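Local structure of yersinopine dehydrogenase (6C4M) at residues A47-L51 against G103-R107; E161-L165 against S224-L230; R61-Y65 against I199-R203; P70-L74 against E86-I91; F209-L215 against H237-P243. The protein catalyses the NADPH-dependent reductive condensation of pyruvate with an aminobutanoate intermediate, the last step in making the metallophore yersinopine. All blocks are in the same frame, centred on the assembly; numbering follows the deposited sequence.

Contact 1: A47-L51 against G103-R107; sequences ARLGL and GDWQR
R48 reaches from the start of strand 49-52 to the loop ahead of strand 107-110, where it meets both D104 and W105. From CB the chain runs out with CG anti to the backbone N (chi1 -169°), stays extended to CD, then bends at chi3, which lays the guanidinium flat against the indole. CZ sits 3.6 Å from W105 CH2, and the two planes are only 18° apart, a cation-pi stack over the six-membered ring. NH1 lies 3.7 Å from W105 CZ2. NH2 does double duty: it passes over the same ring face and donates to D104 OD1 at 2.6 Å. That bond is short but bent, made on the syn side of the oxygen, 29° out of the carboxylate plane. Beyond R48 the indole closes on the backbone, with W105 CZ3 3.4 Å from G50 N; G50 has no side chain to stand in the way. Tryptophan and aspartate together probably hold the guanidinium flat and limit its rotation, its charge shared between the carboxylate at the edge and the indole pi face.

Contact 2: E161-L165 against S224-L230; sequences EVISL and SAEMSWL
Strand 161-165 and the first turns of helix 225-235 run roughly the same way, the axes of these short segments 34° apart and 10.2 Å distant at closest, with E161 facing E226 and I163 facing M227. E161 extends fully toward the helix start, CG anti to the backbone N (chi1 -177°), its carboxylate meeting the first turn with both oxygens. OE2 accepts from S224 OG at 2.6 Å and also from N217 ND2; OE1 accepts a hydrogen bond from a water that itself accepts from E226 N. S224 OG, the N-cap, receives M227 N; its place in the model is less sure, so both its bonds are tentative. The helix N-terminus would probably help stabilise the charge of E161. Next along the strand, I163 works with two branches: CD1 lies 3.7 Å from E226 CB, and CG2 meets L230 CD1 tip to tip at 3.7 Å. L165 CD2 touches the same L230 methyl more loosely, at 4.4 Å. E226 turns its own carboxylate away to a salt bridge with R107. The helix lies on the sheet, M227 reaching L215 and N217 of strand 203-217 and E226 touching I136 of strand 134-137, the strands that flank 161-165 on its two sides.

Contact 3: R61-Y65 against I199-R203; sequences RLKQY and IQPYR
The rings of Y65 and Y202 lie face to face, centroids 3.7 Å apart and planes at 2°, a face-to-face stack in which Y202 CD2 sits over the centre of one face of Y65. Q200 CB lies more loosely over the rim of the other face of Y202. With Y202 CG between the backbone N and the carbonyl carbon (chi1 52°), the ring is turned toward Y65. The long directions of the two side chains cross at about a right angle; Y65 CZ lies over Y202 CG at 3.5 Å, and Y65 CE2 is 3.5 Å from Y202 CB. The R61 guanidinium has P201 CD over one face, 3.6 Å from NH2; its approach to the I199 carbonyl is too short in the model to interpret. These residues join helix 57-68, whose first residues T57 and K58 belong to the NADP(+) site, to the type I beta turn from Q200 to R203 that leads into strand 203-217. Between the arginine and the stack, L62 fills the middle: its CB faces P201 CG at 4.1 Å and its CD1 lies 4.0 Å from Y202 CB. L62 also touches A30 of the dinucleotide site. The Y65 hydroxyl bonds to T71 O, and the Y202 backbone bonds to Y73, both in strand 71-76.

Contact 4: P70-L74 against E86-I91; sequences PTLYL and ESSVTI
L72 and V89 form a hydrogen-bonded pair of a beta hairpin, strands 71-76 and 87-90, antiparallel. Both backbone polar groups of L72 are used: its N donates to V89 O at 2.9 Å, in the carbonyl plane and nearly straight at the hydrogen (168°), and its O takes V89 N at 3.0 Å. L74 and S87 repeat the exchange, L74 N to S87 O and S87 N to L74 O. One more bond extends the pairing past the strand end, I91 N to P70 O at 2.8 Å. Several of these oxygens also receive a CA-H: L72 O lies 3.1 Å from S88 CA, and P70 O is met by T90 CA. On the outer edge of strand 71-76, the Y73 backbone also bonds to A204 of strand 203-217. The hydroxyl of S87 turns to K85 O within the hairpin's own loop. T71, Y73, S88 and T90 occupy the more exposed face. L72, L74, S87 and V89 occupy the other, where V89 and S87 pack on helix 32-44. There, with L72 CG anti to the carbonyl carbon (chi1 -52°), CD1 swings across to I91 CD1, 3.6 Å away.

Contact 5: F209-L215 against H237-P243; sequences FKQRIYL and HHIDTLP
F209 and H237 stack at one end of a beta-alpha-beta unit in which strand 203-217 and strand 240-243 run parallel, joined by helix 225-235. Backbone bonds come first. Q211 O receives D240 N, D240 O receives I213 N at 2.9 Å nearly along the C=O axis, I213 O receives L242 N, and L242 O receives L215 N, so the bonds step from one strand to the other. Ring-on-ring contact between the segments comes at the loop end, where the helix stops in a Schellman motif with H238 as its C-prime residue. There the F209 and H237 rings form an offset stack, planes at 14°, and H237 CB also points into the phenyl face as a CH-pi contact, 3.7 Å from the F209 centroid. The imidazole is fixed on both nitrogens, NE2 to D40 and ND1 to T83. Charge plays a smaller part: R212, bent at chi3, makes a salt bridge from NH1 to D240 OD2 at 3.3 Å, its hydrogen bond weak, and its NE also makes a long, weak ion pair with D328. Apolar groups fill the rest. I213 and I239 lie side by side, CG1 to CG2 at 3.9 Å, on the face covered by helix 225-235. On the other face L242 runs alongside Y214, whose hydroxyl bonds to D328, and L242 CD2 comes within 3.4 Å of Y214 CE2.

How the contacts relate
Contacts 1 and 2 are buried, while contacts 3, 4 and 5 are partly open. The same sheet runs through contacts 1, 2, 4 and 5. Contacts 2 and 5 both draw on the unit of strand 203-217, helix 225-235 and strand 240-243: contact 2 uses its helix, contact 5 its two strands, and L215 packs on L165. Contacts 1 and 2 meet where R107 packs on W229, and L49 of contact 1 packs on V89 of contact 4, which is nested inside its loop. Contact 3 sits against contact 4's hairpin. In chemistry, contacts 4 and 5 rest on backbone pairing, contact 1 on a charged stack, contact 2 on a carboxylate at a helix start and on apolar branches, contact 3 on stacked phenols.

Contact 1: A47-L51 against G103-R107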
# COMPACT_ATOMS: atom_id res chain seq x y z
N ALA A 47 -2.68 37.09 -31.75
CA ALA A 47 -1.23 37.15 -31.85
C ALA A 47 -0.76 36.23 -32.98
O ALA A 47 -1.33 35.16 -33.20
CB ALA A 47 -0.60 36.75 -30.52
N ARG A 48 0.26 36.67 -33.70
CA ARG A 48 0.87 35.79 -34.68
C ARG A 48 1.59 34.67 -33.94
O ARG A 48 2.23 34.90 -32.92
CB ARG A 48 1.83 36.56 -35.58
CG ARG A 48 2.30 35.75 -36.80
CD ARG A 48 2.96 36.60 -37.85
NE ARG A 48 4.29 37.03 -37.41
CZ ARG A 48 5.44 36.56 -37.87
NH1 ARG A 48 5.48 35.63 -38.83
NH2 ARG A 48 6.57 37.04 -37.37
N LEU A 49 1.42 33.44 -34.43
CA LEU A 49 1.95 32.27 -33.74
C LEU A 49 2.93 31.53 -34.64
O LEU A 49 2.58 31.13 -35.76
CB LEU A 49 0.82 31.33 -33.31
CG LEU A 49 0.02 31.76 -32.09
CD1 LEU A 49 -1.09 30.73 -31.80
CD2 LEU A 49 0.92 31.91 -30.87
N GLY A 50 4.15 31.34 -34.14
CA GLY A 50 5.12 30.48 -34.78
C GLY A 50 5.34 29.20 -34.00
O GLY A 50 5.05 29.14 -32.80
N LEU A 51 5.86 28.17 -34.66
CA LEU A 51 6.04 26.86 -34.06
C LEU A 51 7.32 26.26 -34.60
O LEU A 51 7.55 26.31 -35.81
CB LEU A 51 4.85 25.94 -34.36
CG LEU A 51 4.78 24.61 -33.63
CD1 LEU A 51 4.74 24.83 -32.14
CD2 LEU A 51 3.55 23.84 -34.09
N GLY A 103 13.39 37.19 -36.95
CA GLY A 103 12.33 38.12 -37.33
C GLY A 103 11.76 38.91 -36.17
O GLY A 103 12.49 39.22 -35.22
N ASP A 104 10.48 39.24 -36.23
CA ASP A 104 9.93 40.20 -35.29
C ASP A 104 9.32 39.54 -34.05
O ASP A 104 8.63 40.22 -33.28
CB ASP A 104 8.88 41.07 -35.99
CG ASP A 104 7.65 40.27 -36.42
OD1 ASP A 104 7.54 39.09 -36.02
OD2 ASP A 104 6.79 40.82 -37.16
N TRP A 105 9.54 38.23 -33.85
CA TRP A 105 9.04 37.56 -32.67
C TRP A 105 9.44 38.33 -31.41
O TRP A 105 10.61 38.64 -31.20
CB TRP A 105 9.58 36.13 -32.59
CG TRP A 105 9.33 35.35 -33.83
CD1 TRP A 105 10.26 34.99 -34.78
CD2 TRP A 105 8.07 34.88 -34.31
NE1 TRP A 105 9.64 34.30 -35.80
CE2 TRP A 105 8.30 34.22 -35.54
CE3 TRP A 105 6.77 34.91 -33.80
CZ2 TRP A 105 7.28 33.63 -36.28
CZ3 TRP A 105 5.76 34.31 -34.53
CH2 TRP A 105 6.02 33.68 -35.76
N GLN A 106 8.46 38.57 -30.53
CA GLN A 106 8.74 39.25 -29.27
C GLN A 106 8.69 38.33 -28.06
O GLN A 106 9.16 38.73 -26.98
CB GLN A 106 7.76 40.41 -29.09
CG GLN A 106 7.92 41.39 -30.26
CD GLN A 106 7.24 42.71 -30.02
OE1 GLN A 106 7.02 43.11 -28.88
NE2 GLN A 106 6.97 43.43 -31.10
N ARG A 107 8.19 37.11 -28.20
CA ARG A 107 8.13 36.16 -27.10
C ARG A 107 8.52 34.80 -27.65
O ARG A 107 7.99 34.36 -28.69
CB ARG A 107 6.73 36.16 -26.48
CG ARG A 107 6.52 35.15 -25.41
CD ARG A 107 5.05 35.06 -25.03
NE ARG A 107 4.53 36.28 -24.43
CZ ARG A 107 3.47 36.95 -24.88
NH1 ARG A 107 2.81 36.54 -25.96
NH2 ARG A 107 3.03 38.02 -24.23

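Contact 2: E161-L165 against S224-L230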
# COMPACT_ATOMS: atom_id res chain seq x y z
N GLU A 161 12.89 39.58 -20.52
CA GLU A 161 12.32 39.03 -19.31
C GLU A 161 12.34 37.50 -19.36
O GLU A 161 11.89 36.90 -20.35
CB GLU A 161 10.90 39.57 -19.12
CG GLU A 161 10.22 39.12 -17.82
CD GLU A 161 8.92 39.89 -17.55
OE1 GLU A 161 8.60 40.81 -18.35
OE2 GLU A 161 8.22 39.58 -16.53
N VAL A 162 12.91 36.88 -18.34
CA VAL A 162 13.01 35.42 -18.25
C VAL A 162 12.01 34.95 -17.21
O VAL A 162 12.07 35.39 -16.05
CB VAL A 162 14.43 34.95 -17.89
CG1 VAL A 162 14.47 33.46 -17.75
CG2 VAL A 162 15.41 35.41 -18.97
N ILE A 163 11.09 34.08 -17.61
CA ILE A 163 10.05 33.58 -16.73
C ILE A 163 10.13 32.05 -16.68
O ILE A 163 10.00 31.38 -17.71
CB ILE A 163 8.66 34.05 -17.16
CG1 ILE A 163 8.52 35.57 -16.97
CG2 ILE A 163 7.59 33.36 -16.34
CD1 ILE A 163 7.25 36.13 -17.52
N SER A 164 10.36 31.52 -15.49
CA SER A 164 10.24 30.09 -15.19
C SER A 164 8.88 29.75 -14.60
O SER A 164 8.47 30.34 -13.60
CB SER A 164 11.31 29.66 -14.19
OG SER A 164 12.56 29.41 -14.80
N LEU A 165 8.20 28.78 -15.22
CA LEU A 165 7.02 28.14 -14.65
C LEU A 165 7.45 26.84 -13.99
O LEU A 165 8.24 26.08 -14.56
CB LEU A 165 5.98 27.86 -15.73
CG LEU A 165 5.45 29.11 -16.45
CD1 LEU A 165 4.94 28.74 -17.81
CD2 LEU A 165 4.37 29.75 -15.63
N SER A 224 4.68 42.47 -13.61
CA SER A 224 5.02 42.75 -14.99
C SER A 224 3.86 42.41 -15.91
O SER A 224 3.05 41.51 -15.63
CB SER A 224 6.28 41.98 -15.43
OG SER A 224 5.99 40.61 -15.73
N ALA A 225 3.78 43.16 -17.03
CA ALA A 225 2.81 42.85 -18.08
C ALA A 225 2.86 41.38 -18.52
O ALA A 225 1.82 40.78 -18.78
CB ALA A 225 3.02 43.78 -19.28
N GLU A 226 4.06 40.79 -18.64
CA GLU A 226 4.14 39.39 -19.07
C GLU A 226 3.53 38.48 -18.02
O GLU A 226 2.79 37.54 -18.35
CB GLU A 226 5.58 38.95 -19.34
CG GLU A 226 6.09 39.21 -20.75
CD GLU A 226 5.32 38.43 -21.80
OE1 GLU A 226 4.29 38.95 -22.27
OE2 GLU A 226 5.73 37.30 -22.14
N MET A 227 3.89 38.70 -16.75
CA MET A 227 3.28 37.94 -15.65
C MET A 227 1.77 38.07 -15.66
O MET A 227 1.05 37.08 -15.46
CB MET A 227 3.83 38.43 -14.31
CG MET A 227 5.33 38.28 -14.20
SD MET A 227 5.77 36.90 -13.20
CE MET A 227 7.09 37.67 -12.26
N SER A 228 1.27 39.29 -15.88
CA SER A 228 -0.18 39.50 -15.93
C SER A 228 -0.77 38.74 -17.10
O SER A 228 -1.86 38.16 -17.00
CB SER A 228 -0.50 40.99 -16.06
OG SER A 228 -0.01 41.71 -14.94
N TRP A 229 -0.06 38.74 -18.22
CA TRP A 229 -0.54 38.04 -19.40
C TRP A 229 -0.62 36.54 -19.13
O TRP A 229 -1.64 35.90 -19.39
CB TRP A 229 0.36 38.33 -20.60
CG TRP A 229 0.05 37.46 -21.77
CD1 TRP A 229 -1.00 37.58 -22.62
CD2 TRP A 229 0.80 36.33 -22.20
NE1 TRP A 229 -0.96 36.58 -23.57
CE2 TRP A 229 0.14 35.80 -23.33
CE3 TRP A 229 1.95 35.71 -21.75
CZ2 TRP A 229 0.60 34.68 -24.01
CZ3 TRP A 229 2.41 34.60 -22.41
CH2 TRP A 229 1.74 34.10 -23.54
N LEU A 230 0.47 35.96 -18.59
CA LEU A 230 0.47 34.55 -18.23
C LEU A 230 -0.67 34.22 -17.28
O LEU A 230 -1.35 33.21 -17.45
CB LEU A 230 1.80 34.15 -17.59
CG LEU A 230 2.90 33.74 -18.55
CD1 LEU A 230 4.20 33.56 -17.81
CD2 LEU A 230 2.56 32.44 -19.27
O HOH W 1 6.49 42.39 -18.83

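Contact 3: R61-Y65 against I199-R203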
# COMPACT_ATOMS: atom_id res chain seq x y z
N ARG A 61 6.43 14.83 -40.29
CA ARG A 61 5.04 14.60 -40.66
C ARG A 61 4.17 15.81 -40.31
O ARG A 61 3.23 16.12 -41.03
CB ARG A 61 4.53 13.33 -39.96
CG ARG A 61 3.25 12.75 -40.59
CD ARG A 61 3.08 11.27 -40.31
NE ARG A 61 2.16 11.01 -39.20
CZ ARG A 61 2.50 10.63 -37.97
NH1 ARG A 61 3.78 10.44 -37.63
NH2 ARG A 61 1.55 10.42 -37.07
N LEU A 62 4.48 16.48 -39.20
CA LEU A 62 3.76 17.70 -38.83
C LEU A 62 4.14 18.85 -39.74
O LEU A 62 3.30 19.69 -40.08
CB LEU A 62 4.07 18.05 -37.37
CG LEU A 62 3.52 19.36 -36.79
CD1 LEU A 62 2.01 19.28 -36.67
CD2 LEU A 62 4.17 19.67 -35.43
N LYS A 63 5.41 18.91 -40.15
CA LYS A 63 5.83 19.91 -41.12
C LYS A 63 5.04 19.75 -42.41
O LYS A 63 4.55 20.73 -42.97
CB LYS A 63 7.32 19.79 -41.38
CG LYS A 63 7.87 20.83 -42.37
CD LYS A 63 9.36 20.59 -42.65
CE LYS A 63 10.02 21.79 -43.32
NZ LYS A 63 11.45 21.48 -43.62
N GLN A 64 4.93 18.52 -42.90
CA GLN A 64 4.16 18.27 -44.12
C GLN A 64 2.70 18.62 -43.91
O GLN A 64 2.09 19.31 -44.74
CB GLN A 64 4.30 16.80 -44.52
CG GLN A 64 5.69 16.41 -44.94
CD GLN A 64 5.83 14.92 -45.18
OE1 GLN A 64 4.90 14.14 -44.92
NE2 GLN A 64 7.00 14.51 -45.64
N TYR A 65 2.10 18.13 -42.83
CA TYR A 65 0.69 18.41 -42.59
C TYR A 65 0.42 19.92 -42.59
O TYR A 65 -0.54 20.38 -43.21
CB TYR A 65 0.25 17.78 -41.27
CG TYR A 65 -1.03 18.39 -40.76
CD1 TYR A 65 -2.26 17.89 -41.16
CD2 TYR A 65 -1.01 19.50 -39.92
CE1 TYR A 65 -3.44 18.45 -40.70
CE2 TYR A 65 -2.18 20.06 -39.46
CZ TYR A 65 -3.39 19.53 -39.86
OH TYR A 65 -4.56 20.10 -39.40
N ILE A 199 -0.57 8.21 -33.32
CA ILE A 199 -0.25 9.63 -33.13
C ILE A 199 -0.57 10.51 -34.34
O ILE A 199 0.09 10.42 -35.38
CB ILE A 199 1.25 9.82 -32.78
CG1 ILE A 199 1.54 9.35 -31.35
CG2 ILE A 199 1.67 11.27 -32.95
CD1 ILE A 199 2.95 9.66 -30.90
N GLN A 200 -1.58 11.38 -34.22
CA GLN A 200 -1.79 12.44 -35.19
C GLN A 200 -1.16 13.70 -34.63
O GLN A 200 -1.70 14.27 -33.67
CB GLN A 200 -3.27 12.66 -35.48
CG GLN A 200 -3.95 11.52 -36.25
CD GLN A 200 -3.19 11.15 -37.51
OE1 GLN A 200 -2.68 12.02 -38.21
NE2 GLN A 200 -3.10 9.85 -37.79
N PRO A 201 -0.01 14.17 -35.14
CA PRO A 201 0.80 15.12 -34.36
C PRO A 201 0.20 16.50 -34.26
O PRO A 201 0.71 17.32 -33.50
CB PRO A 201 2.14 15.12 -35.09
CG PRO A 201 1.81 14.79 -36.49
CD PRO A 201 0.63 13.84 -36.43
N TYR A 202 -0.89 16.76 -34.98
CA TYR A 202 -1.60 18.04 -34.96
C TYR A 202 -2.90 17.97 -34.15
O TYR A 202 -3.71 18.90 -34.23
CB TYR A 202 -1.89 18.47 -36.39
CG TYR A 202 -2.57 17.39 -37.19
CD1 TYR A 202 -3.95 17.28 -37.21
CD2 TYR A 202 -1.83 16.46 -37.91
CE1 TYR A 202 -4.58 16.28 -37.93
CE2 TYR A 202 -2.44 15.45 -38.63
CZ TYR A 202 -3.81 15.36 -38.64
OH TYR A 202 -4.40 14.37 -39.36
N ARG A 203 -3.11 16.90 -33.39
CA ARG A 203 -4.30 16.70 -32.57
C ARG A 203 -3.87 16.30 -31.17
O ARG A 203 -3.08 15.37 -31.00
CB ARG A 203 -5.20 15.59 -33.12
CG ARG A 203 -5.91 15.90 -34.41
CD ARG A 203 -6.80 14.72 -34.81
NE ARG A 203 -7.32 14.90 -36.17
CZ ARG A 203 -7.81 13.92 -36.92
NH1 ARG A 203 -7.86 12.66 -36.46
NH2 ARG A 203 -8.26 14.20 -38.15

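Contact 4: P70-L74 against E86-I91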
# COMPACT_ATOMS: atom_id res chain seq x y z
N PRO A 70 -2.50 24.68 -41.97
CA PRO A 70 -1.76 25.11 -40.76
C PRO A 70 -2.66 25.27 -39.53
O PRO A 70 -2.74 26.33 -38.92
CB PRO A 70 -1.13 26.43 -41.22
CG PRO A 70 -2.04 26.96 -42.29
CD PRO A 70 -2.63 25.76 -42.97
N THR A 71 -3.29 24.17 -39.13
CA THR A 71 -4.25 24.19 -38.03
C THR A 71 -4.00 23.03 -37.08
O THR A 71 -3.89 21.88 -37.50
CB THR A 71 -5.68 24.10 -38.57
OG1 THR A 71 -5.90 25.19 -39.47
CG2 THR A 71 -6.68 24.14 -37.43
N LEU A 72 -3.93 23.36 -35.79
CA LEU A 72 -3.85 22.37 -34.73
C LEU A 72 -5.22 22.22 -34.07
O LEU A 72 -6.03 23.15 -34.07
CB LEU A 72 -2.81 22.79 -33.69
CG LEU A 72 -1.44 23.13 -34.26
CD1 LEU A 72 -0.55 23.67 -33.16
CD2 LEU A 72 -0.86 21.89 -34.91
N TYR A 73 -5.45 21.04 -33.50
CA TYR A 73 -6.74 20.67 -32.92
C TYR A 73 -6.56 20.18 -31.50
O TYR A 73 -5.59 19.46 -31.20
CB TYR A 73 -7.42 19.58 -33.76
CG TYR A 73 -7.77 20.05 -35.15
CD1 TYR A 73 -8.96 20.72 -35.40
CD2 TYR A 73 -6.91 19.84 -36.23
CE1 TYR A 73 -9.29 21.16 -36.66
CE2 TYR A 73 -7.24 20.28 -37.50
CZ TYR A 73 -8.44 20.94 -37.71
OH TYR A 73 -8.77 21.39 -38.97
N LEU A 74 -7.49 20.56 -30.62
CA LEU A 74 -7.44 20.23 -29.21
C LEU A 74 -8.83 19.87 -28.71
O LEU A 74 -9.83 20.47 -29.13
CB LEU A 74 -6.90 21.40 -28.36
CG LEU A 74 -6.94 21.29 -26.82
CD1 LEU A 74 -5.87 20.38 -26.25
CD2 LEU A 74 -6.80 22.69 -26.25
N GLU A 86 -13.78 21.57 -27.82
CA GLU A 86 -13.13 21.38 -29.11
C GLU A 86 -12.69 22.73 -29.66
O GLU A 86 -13.51 23.64 -29.81
CB GLU A 86 -14.06 20.67 -30.09
CG GLU A 86 -14.43 19.26 -29.64
CD GLU A 86 -15.30 18.52 -30.63
OE1 GLU A 86 -15.68 17.36 -30.34
OE2 GLU A 86 -15.59 19.09 -31.71
N SER A 87 -11.40 22.84 -29.94
CA SER A 87 -10.82 24.09 -30.40
C SER A 87 -9.82 23.80 -31.52
O SER A 87 -9.30 22.69 -31.65
CB SER A 87 -10.09 24.84 -29.29
OG SER A 87 -10.89 25.00 -28.15
N SER A 88 -9.57 24.84 -32.30
CA SER A 88 -8.60 24.82 -33.38
C SER A 88 -7.82 26.12 -33.34
O SER A 88 -8.36 27.16 -32.95
CB SER A 88 -9.28 24.68 -34.73
OG SER A 88 -10.06 25.82 -35.00
N VAL A 89 -6.56 26.07 -33.76
CA VAL A 89 -5.71 27.26 -33.74
C VAL A 89 -4.80 27.24 -34.96
O VAL A 89 -4.24 26.21 -35.33
CB VAL A 89 -4.89 27.34 -32.44
CG1 VAL A 89 -3.98 26.13 -32.29
CG2 VAL A 89 -4.09 28.63 -32.41
N THR A 90 -4.64 28.41 -35.57
CA THR A 90 -3.87 28.53 -36.78
C THR A 90 -2.41 28.81 -36.44
O THR A 90 -2.11 29.56 -35.51
CB THR A 90 -4.44 29.63 -37.67
OG1 THR A 90 -5.60 29.10 -38.33
CG2 THR A 90 -3.43 30.09 -38.70
N ILE A 91 -1.50 28.20 -37.19
CA ILE A 91 -0.07 28.44 -37.05
C ILE A 91 0.36 29.27 -38.26
O ILE A 91 0.13 28.87 -39.41
CB ILE A 91 0.73 27.14 -36.95
CG1 ILE A 91 0.28 26.29 -35.75
CG2 ILE A 91 2.22 27.44 -36.86
CD1 ILE A 91 0.59 26.89 -34.37

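Contact 5: F209-L215 against H237-P243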
# COMPACT_ATOMS: atom_id res chain seq x y z
N PHE A 209 -6.34 20.02 -15.74
CA PHE A 209 -5.51 21.19 -15.51
C PHE A 209 -4.98 21.16 -14.08
O PHE A 209 -5.64 20.65 -13.17
CB PHE A 209 -6.29 22.48 -15.77
CG PHE A 209 -6.66 22.68 -17.22
CD1 PHE A 209 -5.70 23.03 -18.15
CD2 PHE A 209 -7.96 22.47 -17.66
CE1 PHE A 209 -6.03 23.19 -19.48
CE2 PHE A 209 -8.30 22.62 -18.97
CZ PHE A 209 -7.34 22.99 -19.89
N LYS A 210 -3.77 21.69 -13.88
CA LYS A 210 -3.21 21.80 -12.54
C LYS A 210 -3.98 22.84 -11.73
O LYS A 210 -4.62 23.73 -12.29
CB LYS A 210 -1.73 22.18 -12.60
CG LYS A 210 -0.80 21.18 -13.33
CD LYS A 210 -0.56 19.90 -12.60
CE LYS A 210 0.37 19.02 -13.44
NZ LYS A 210 0.44 17.59 -12.92
N GLN A 211 -3.88 22.76 -10.40
CA GLN A 211 -4.57 23.74 -9.56
C GLN A 211 -3.74 25.01 -9.37
O GLN A 211 -4.31 26.11 -9.28
CB GLN A 211 -4.96 23.15 -8.20
CG GLN A 211 -3.85 22.46 -7.43
CD GLN A 211 -4.38 21.72 -6.18
OE1 GLN A 211 -4.09 20.54 -5.97
NE2 GLN A 211 -5.14 22.42 -5.35
N ARG A 212 -2.41 24.90 -9.28
CA ARG A 212 -1.60 26.10 -9.26
C ARG A 212 -0.24 25.85 -9.90
O ARG A 212 0.24 24.72 -10.01
CB ARG A 212 -1.44 26.66 -7.84
CG ARG A 212 -0.70 25.83 -6.82
CD ARG A 212 -0.90 26.48 -5.42
NE ARG A 212 -2.14 26.02 -4.78
CZ ARG A 212 -3.27 26.70 -4.64
NH1 ARG A 212 -3.39 27.97 -5.05
NH2 ARG A 212 -4.30 26.11 -4.05
N ILE A 213 0.35 26.96 -10.35
CA ILE A 213 1.68 27.01 -10.92
C ILE A 213 2.42 28.12 -10.20
O ILE A 213 1.86 29.18 -9.91
CB ILE A 213 1.63 27.30 -12.44
CG1 ILE A 213 0.90 26.18 -13.20
CG2 ILE A 213 3.01 27.49 -12.98
CD1 ILE A 213 1.55 24.81 -13.08
N TYR A 214 3.69 27.88 -9.92
CA TYR A 214 4.56 28.88 -9.33
C TYR A 214 5.38 29.49 -10.45
O TYR A 214 5.87 28.77 -11.32
CB TYR A 214 5.48 28.26 -8.27
CG TYR A 214 4.75 27.72 -7.08
CD1 TYR A 214 4.24 26.43 -7.08
CD2 TYR A 214 4.56 28.49 -5.94
CE1 TYR A 214 3.56 25.93 -5.99
CE2 TYR A 214 3.88 28.00 -4.84
CZ TYR A 214 3.40 26.70 -4.87
OH TYR A 214 2.72 26.21 -3.80
N LEU A 215 5.52 30.82 -10.46
CA LEU A 215 6.38 31.39 -11.47
C LEU A 215 7.11 32.61 -10.93
O LEU A 215 6.79 33.13 -9.85
CB LEU A 215 5.59 31.70 -12.74
CG LEU A 215 4.41 32.67 -12.69
CD1 LEU A 215 4.86 34.01 -12.41
CD2 LEU A 215 3.68 32.66 -14.03
N HIS A 237 -8.50 28.53 -17.22
CA HIS A 237 -8.69 27.16 -16.76
C HIS A 237 -8.68 27.07 -15.25
O HIS A 237 -8.55 25.98 -14.68
CB HIS A 237 -7.61 26.25 -17.37
CG HIS A 237 -7.61 26.25 -18.86
ND1 HIS A 237 -8.69 25.83 -19.61
CD2 HIS A 237 -6.68 26.70 -19.75
CE1 HIS A 237 -8.41 25.98 -20.90
NE2 HIS A 237 -7.20 26.51 -21.01
N HIS A 238 -8.84 28.22 -14.58
CA HIS A 238 -8.95 28.28 -13.12
C HIS A 238 -7.67 27.85 -12.45
O HIS A 238 -7.67 27.39 -11.31
CB HIS A 238 -10.12 27.44 -12.61
CG HIS A 238 -11.43 27.81 -13.24
ND1 HIS A 238 -11.65 29.05 -13.79
CD2 HIS A 238 -12.56 27.10 -13.43
CE1 HIS A 238 -12.87 29.10 -14.28
NE2 HIS A 238 -13.45 27.93 -14.08
N ILE A 239 -6.56 28.02 -13.15
CA ILE A 239 -5.24 27.72 -12.62
C ILE A 239 -4.76 28.94 -11.85
O ILE A 239 -4.65 30.03 -12.42
CB ILE A 239 -4.27 27.35 -13.75
CG1 ILE A 239 -4.80 26.14 -14.53
CG2 ILE A 239 -2.87 27.10 -13.21
CD1 ILE A 239 -4.20 26.05 -15.93
N ASP A 240 -4.43 28.75 -10.59
CA ASP A 240 -3.85 29.85 -9.83
C ASP A 240 -2.38 30.02 -10.18
O ASP A 240 -1.67 29.05 -10.44
CB ASP A 240 -4.01 29.61 -8.33
CG ASP A 240 -5.45 29.70 -7.89
OD1 ASP A 240 -6.19 30.50 -8.51
OD2 ASP A 240 -5.84 28.97 -6.96
N THR A 241 -1.94 31.27 -10.17
CA THR A 241 -0.55 31.60 -10.40
C THR A 241 0.01 32.26 -9.15
O THR A 241 -0.59 33.19 -8.61
CB THR A 241 -0.41 32.52 -11.61
OG1 THR A 241 -1.32 33.63 -11.48
CG2 THR A 241 -0.71 31.74 -12.87
N LEU A 242 1.14 31.77 -8.69
CA LEU A 242 1.74 32.22 -7.44
C LEU A 242 3.14 32.75 -7.72
O LEU A 242 4.04 31.98 -8.08
CB LEU A 242 1.80 31.08 -6.44
CG LEU A 242 0.60 30.75 -5.54
CD1 LEU A 242 -0.59 30.26 -6.35
CD2 LEU A 242 1.00 29.70 -4.51
N PRO A 243 3.36 34.05 -7.55
CA PRO A 243 4.65 34.64 -7.91
C PRO A 243 5.68 34.44 -6.81
O PRO A 243 5.35 34.42 -5.63
CB PRO A 243 4.31 36.12 -8.06
CG PRO A 243 3.16 36.32 -7.11
CD PRO A 243 2.36 35.05 -7.17